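Local coordinates for protein MdcD (PDB 5VIP) that forms the beta subunit of biotin-independent malonate decarboxylase and, as a carboxyltransferase-family protein, probably takes part in removing the carboxyl group from malonyl thioester, at residues B[172-177]-B[221-226]; B[151-156]-B[177-182]. All coordinates share one frame; numbering follows the deposited sequence.

Interaction 1. Residues B[172-177]-B[221-226]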
loop_
_atom_site.group_PDB
_atom_site.type_symbol
_atom_site.label_atom_id
_atom_site.label_comp_id
_atom_site.label_asym_id
_atom_site.label_seq_id
_atom_site.Cartn_x
_atom_site.Cartn_y
_atom_site.Cartn_z
ATOM N N TYR B 172 0.155 10.678 11.377
ATOM C CA TYR B 172 -0.082 10.332 12.776
ATOM C C TYR B 172 -1.035 9.163 12.884
ATOM O O TYR B 172 -2.047 9.132 12.191
ATOM C CB TYR B 172 -0.645 11.533 13.552
ATOM C CG TYR B 172 0.249 12.741 13.453
ATOM C CD1 TYR B 172 1.490 12.757 14.085
ATOM C CD2 TYR B 172 -0.120 13.838 12.685
ATOM C CE1 TYR B 172 2.335 13.864 13.975
ATOM C CE2 TYR B 172 0.709 14.951 12.570
ATOM C CZ TYR B 172 1.933 14.956 13.219
ATOM O OH TYR B 172 2.748 16.063 13.096
ATOM N N VAL B 173 -0.706 8.217 13.764
ATOM C CA VAL B 173 -1.554 7.056 14.017
ATOM C C VAL B 173 -1.977 7.028 15.480
ATOM O O VAL B 173 -1.127 6.969 16.383
ATOM C CB VAL B 173 -0.833 5.725 13.679
ATOM C CG1 VAL B 173 -1.725 4.545 14.047
ATOM C CG2 VAL B 173 -0.451 5.681 12.204
ATOM N N LEU B 174 -3.283 7.092 15.715
ATOM C CA LEU B 174 -3.800 7.144 17.080
ATOM C C LEU B 174 -4.522 5.843 17.366
ATOM O O LEU B 174 -5.328 5.386 16.554
ATOM C CB LEU B 174 -4.750 8.339 17.287
ATOM C CG LEU B 174 -4.370 9.683 16.637
ATOM C CD1 LEU B 174 -5.314 10.816 17.062
ATOM C CD2 LEU B 174 -2.921 10.036 16.858
ATOM N N VAL B 175 -4.237 5.239 18.512
ATOM C CA VAL B 175 -4.838 3.953 18.835
ATOM C C VAL B 175 -5.436 3.938 20.242
ATOM O O VAL B 175 -5.040 4.714 21.112
ATOM C CB VAL B 175 -3.811 2.810 18.719
ATOM C CG1 VAL B 175 -3.313 2.661 17.271
ATOM C CG2 VAL B 175 -2.640 3.048 19.693
ATOM N N THR B 176 -6.398 3.046 20.451
ATOM C CA THR B 176 -6.941 2.798 21.779
ATOM C C THR B 176 -6.385 1.478 22.305
ATOM O O THR B 176 -5.680 0.761 21.587
ATOM C CB THR B 176 -8.481 2.726 21.764
ATOM O OG1 THR B 176 -8.884 1.623 20.941
ATOM C CG2 THR B 176 -9.079 4.000 21.198
ATOM N N ARG B 177 -6.724 1.145 23.547
ATOM C CA ARG B 177 -6.356 -0.150 24.112
ATOM C C ARG B 177 -6.963 -1.318 23.329
ATOM O O ARG B 177 -6.328 -2.360 23.170
ATOM C CB ARG B 177 -6.790 -0.240 25.579
ATOM C CG ARG B 177 -6.415 -1.562 26.230
ATOM C CD ARG B 177 -6.258 -1.464 27.749
ATOM N NE ARG B 177 -5.432 -2.551 28.278
ATOM C CZ ARG B 177 -5.721 -3.849 28.178
ATOM N NH1 ARG B 177 -6.840 -4.259 27.586
ATOM N NH2 ARG B 177 -4.889 -4.748 28.690
ATOM N N ALA B 221 2.862 3.720 16.936
ATOM C CA ALA B 221 1.698 4.596 17.023
ATOM C C ALA B 221 2.105 5.851 17.776
ATOM O O ALA B 221 2.984 5.812 18.653
ATOM C CB ALA B 221 0.525 3.901 17.719
ATOM N N ASP B 222 1.465 6.965 17.451
ATOM C CA ASP B 222 1.883 8.249 17.987
ATOM C C ASP B 222 1.204 8.617 19.301
ATOM O O ASP B 222 1.761 9.351 20.110
ATOM C CB ASP B 222 1.643 9.324 16.942
ATOM C CG ASP B 222 2.420 9.056 15.673
ATOM O OD1 ASP B 222 3.644 9.335 15.661
ATOM O OD2 ASP B 222 1.822 8.526 14.697
ATOM N N ALA B 223 -0.003 8.107 19.512
ATOM C CA ALA B 223 -0.693 8.354 20.767
ATOM C C ALA B 223 -1.551 7.153 21.132
ATOM O O ALA B 223 -2.078 6.461 20.249
ATOM C CB ALA B 223 -1.542 9.616 20.681
ATOM N N TYR B 224 -1.682 6.937 22.436
ATOM C CA TYR B 224 -2.466 5.861 23.031
ATOM C C TYR B 224 -3.640 6.508 23.758
ATOM O O TYR B 224 -3.443 7.169 24.762
ATOM C CB TYR B 224 -1.576 5.047 23.984
ATOM C CG TYR B 224 -2.228 3.911 24.735
ATOM C CD1 TYR B 224 -2.818 2.852 24.064
ATOM C CD2 TYR B 224 -2.213 3.877 26.125
ATOM C CE1 TYR B 224 -3.402 1.801 24.755
ATOM C CE2 TYR B 224 -2.788 2.828 26.825
ATOM C CZ TYR B 224 -3.382 1.791 26.136
ATOM O OH TYR B 224 -3.958 0.741 26.825
ATOM N N LEU B 225 -4.855 6.325 23.247
ATOM C CA LEU B 225 -6.011 7.084 23.731
ATOM C C LEU B 225 -6.950 6.260 24.595
ATOM O O LEU B 225 -7.166 5.082 24.328
ATOM C CB LEU B 225 -6.814 7.645 22.551
ATOM C CG LEU B 225 -6.034 8.336 21.429
ATOM C CD1 LEU B 225 -6.983 8.885 20.366
ATOM C CD2 LEU B 225 -5.147 9.428 21.984
ATOM N N ALA B 226 -7.527 6.903 25.610
ATOM C CA ALA B 226 -8.623 6.320 26.363
ATOM C C ALA B 226 -9.811 6.149 25.440
ATOM O O ALA B 226 -9.977 6.927 24.504
ATOM C CB ALA B 226 -9.007 7.210 27.549
HETATM O O HOH W 1 -7.865 2.831 25.352
#
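V173 and D222 are joined by two hydrogen bonds at the start of this pairing. D222 OD2 accepts the N-H of V173 at 2.7 Å, nearly straight at 164°, through the lone pair turned away from OD1. D222 N answers with a 2.8 Å bond to V173 O. With CG beside its own backbone N (chi1 -60°), the aspartate brings its carboxylate to where a main-chain carbonyl would otherwise continue the parallel ladder. The carboxylate also meets the edge of the Y172 ring.

From there the backbones take over: V175 N reaches A223 O at 3.0 Å, and L225 N reaches V175 O at 2.7 Å. On the face carrying L174, A223 and L225, the L225 CD1 methyl rests on L174 CB at 3.8 Å. On the other, V175 CG2 lies against A221 CB, and Y224 runs alongside R177 until its OH sits 3.2 Å from R177 CB. Past the paired strands, one water accepts from R177 N (2.7 Å) and donates to L225 O (2.6 Å).

Helix 229-242 covers the leucine face, while Y224 leans on F216 of helix 212-217. R249 makes a salt bridge to D222 OD2, and Y172 OH bonds to G243 O. Gripped by a backbone N-H and a guanidinium, the carboxylate probably stays ionised, and its bond to V173 N would help set the start of the pairing.

Interaction 2. Residues B[151-156]-B[177-182]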
loop_
_atom_site.group_PDB
_atom_site.type_symbol
_atom_site.label_atom_id
_atom_site.label_comp_id
_atom_site.label_asym_id
_atom_site.label_seq_id
_atom_site.Cartn_x
_atom_site.Cartn_y
_atom_site.Cartn_z
ATOM N N ALA B 151 -4.784 8.965 11.165
ATOM C CA ALA B 151 -5.474 7.678 11.175
ATOM C C ALA B 151 -5.809 7.286 12.597
ATOM O O ALA B 151 -4.943 7.290 13.470
ATOM C CB ALA B 151 -4.616 6.596 10.533
ATOM N N VAL B 152 -7.065 6.922 12.808
ATOM C CA VAL B 152 -7.556 6.509 14.111
ATOM C C VAL B 152 -7.957 5.035 14.007
ATOM O O VAL B 152 -8.757 4.649 13.143
ATOM C CB VAL B 152 -8.751 7.380 14.563
ATOM C CG1 VAL B 152 -9.405 6.816 15.804
ATOM C CG2 VAL B 152 -8.278 8.839 14.793
ATOM N N ILE B 153 -7.355 4.218 14.861
ATOM C CA ILE B 153 -7.655 2.787 14.914
ATOM C C ILE B 153 -8.153 2.507 16.326
ATOM O O ILE B 153 -7.377 2.553 17.276
ATOM C CB ILE B 153 -6.421 1.935 14.596
ATOM C CG1 ILE B 153 -5.812 2.385 13.266
ATOM C CG2 ILE B 153 -6.789 0.459 14.563
ATOM C CD1 ILE B 153 -4.352 2.083 13.161
ATOM N N ALA B 154 -9.448 2.284 16.482
ATOM C CA ALA B 154 -10.008 2.216 17.831
ATOM C C ALA B 154 -10.523 0.835 18.187
ATOM O O ALA B 154 -10.788 0.557 19.355
ATOM C CB ALA B 154 -11.135 3.244 17.997
ATOM N N GLY B 155 -10.654 -0.044 17.200
ATOM C CA GLY B 155 -11.314 -1.309 17.447
ATOM C C GLY B 155 -12.829 -1.174 17.317
ATOM O O GLY B 155 -13.362 -0.063 17.181
ATOM N N PRO B 156 -13.545 -2.304 17.407
ATOM C CA PRO B 156 -13.013 -3.620 17.798
ATOM C C PRO B 156 -12.363 -4.436 16.670
ATOM O O PRO B 156 -11.642 -5.388 16.957
ATOM C CB PRO B 156 -14.257 -4.341 18.323
ATOM C CG PRO B 156 -15.383 -3.759 17.509
ATOM C CD PRO B 156 -15.008 -2.323 17.215
ATOM N N ARG B 177 -6.724 1.145 23.547
ATOM C CA ARG B 177 -6.356 -0.150 24.112
ATOM C C ARG B 177 -6.963 -1.318 23.329
ATOM O O ARG B 177 -6.328 -2.360 23.170
ATOM C CB ARG B 177 -6.790 -0.240 25.579
ATOM C CG ARG B 177 -6.415 -1.562 26.230
ATOM C CD ARG B 177 -6.258 -1.464 27.749
ATOM N NE ARG B 177 -5.432 -2.551 28.278
ATOM C CZ ARG B 177 -5.721 -3.849 28.178
ATOM N NH1 ARG B 177 -6.840 -4.259 27.586
ATOM N NH2 ARG B 177 -4.889 -4.748 28.690
ATOM N N GLU B 178 -8.187 -1.142 22.839
ATOM C CA GLU B 178 -8.880 -2.202 22.091
ATOM C C GLU B 178 -8.441 -2.316 20.627
ATOM O O GLU B 178 -8.882 -3.210 19.897
ATOM C CB GLU B 178 -10.394 -1.986 22.140
ATOM C CG GLU B 178 -11.088 -2.666 23.323
ATOM C CD GLU B 178 -10.871 -4.175 23.348
ATOM O OE1 GLU B 178 -11.601 -4.898 22.628
ATOM O OE2 GLU B 178 -9.981 -4.638 24.095
ATOM N N ALA B 179 -7.577 -1.411 20.192
ATOM C CA ALA B 179 -7.133 -1.421 18.808
ATOM C C ALA B 179 -6.080 -2.481 18.580
ATOM O O ALA B 179 -5.230 -2.708 19.443
ATOM C CB ALA B 179 -6.566 -0.067 18.423
ATOM N N ARG B 180 -6.127 -3.089 17.398
ATOM C CA ARG B 180 -5.009 -3.853 16.860
ATOM C C ARG B 180 -4.612 -3.310 15.487
ATOM O O ARG B 180 -5.462 -2.900 14.705
ATOM C CB ARG B 180 -5.361 -5.337 16.764
ATOM C CG ARG B 180 -5.573 -6.017 18.117
ATOM C CD ARG B 180 -6.177 -7.419 17.935
ATOM N NE ARG B 180 -7.481 -7.372 17.263
ATOM C CZ ARG B 180 -7.905 -8.267 16.367
ATOM N NH1 ARG B 180 -7.130 -9.284 16.014
ATOM N NH2 ARG B 180 -9.103 -8.134 15.809
ATOM N N LEU B 181 -3.312 -3.307 15.202
ATOM C CA LEU B 181 -2.790 -2.833 13.923
ATOM C C LEU B 181 -1.697 -3.766 13.439
ATOM O O LEU B 181 -0.709 -3.972 14.133
ATOM C CB LEU B 181 -2.231 -1.415 14.058
ATOM C CG LEU B 181 -1.461 -0.793 12.891
ATOM C CD1 LEU B 181 -2.342 -0.661 11.629
ATOM C CD2 LEU B 181 -0.926 0.585 13.331
ATOM N N GLY B 182 -1.848 -4.319 12.251
ATOM C CA GLY B 182 -0.794 -5.179 11.745
ATOM C C GLY B 182 -1.030 -5.552 10.302
ATOM O O GLY B 182 -2.093 -5.283 9.750
#
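The CA atoms of G155 and A179 are the nearest pair between the two segments, 4.4 Å apart, where the two chains pass at a steep angle: the directions of 153-156 and 178-181 differ by 125°. No hydrogen bond joins the segments. G155, at a positive phi of 85°, turns its bare CA to within 3.9 Å of E178 O, and the peptide into P156 is cis, which shortens the CA step from G155 while the chain carries on roughly along strand 150-153.

The A179 methyl is pressed on I153 O, with CB only 3.0 Å from the oxygen, which is very tight. I153 does most of the side-chain work with its two branches. CG2, anti to the backbone N, lies 3.6 Å from R180 O and also touches A179 CB; the other branch carries CD1 across the end of L181 at about a right angle, 3.7 Å from both L181 CD1 and L181 CD2. At the outer end, R180 NH2 turns the guanidinium edge to P156 O, but at 3.9 Å this is no bond.

E117 OE1 accepts the N-H groups of both A154 and G155, gripping the backbone just after strand 150-153. C159 packs on both I153 and L181. Here the carboxyl end of a main-sheet strand meets the small sheet of 159-160 and 181-182, an arrangement consistent with the ββα superhelix of the crotonase fold.

Strand 172-176 is the shared element: interaction 1 pairs one of its edges with 223-225, and its other edge pairs with strand 150-153 of interaction 2, through L174 N to A151 O (2.8 Å) and I153 N to L174 O (2.9 Å). R177 belongs to both contacts, since the chain leaves the strand there and doubles back past 151-156 toward 181-182. The centres lie about 8 Å apart. T176 OG1 fastens the strand's end to A154 O at 2.7 Å. V173 CG1 meets I153 CD1 at 3.7 Å, and since V173 also touches L181, it packs against both segments of interaction 2. No bound ligand marks an active site at either contact.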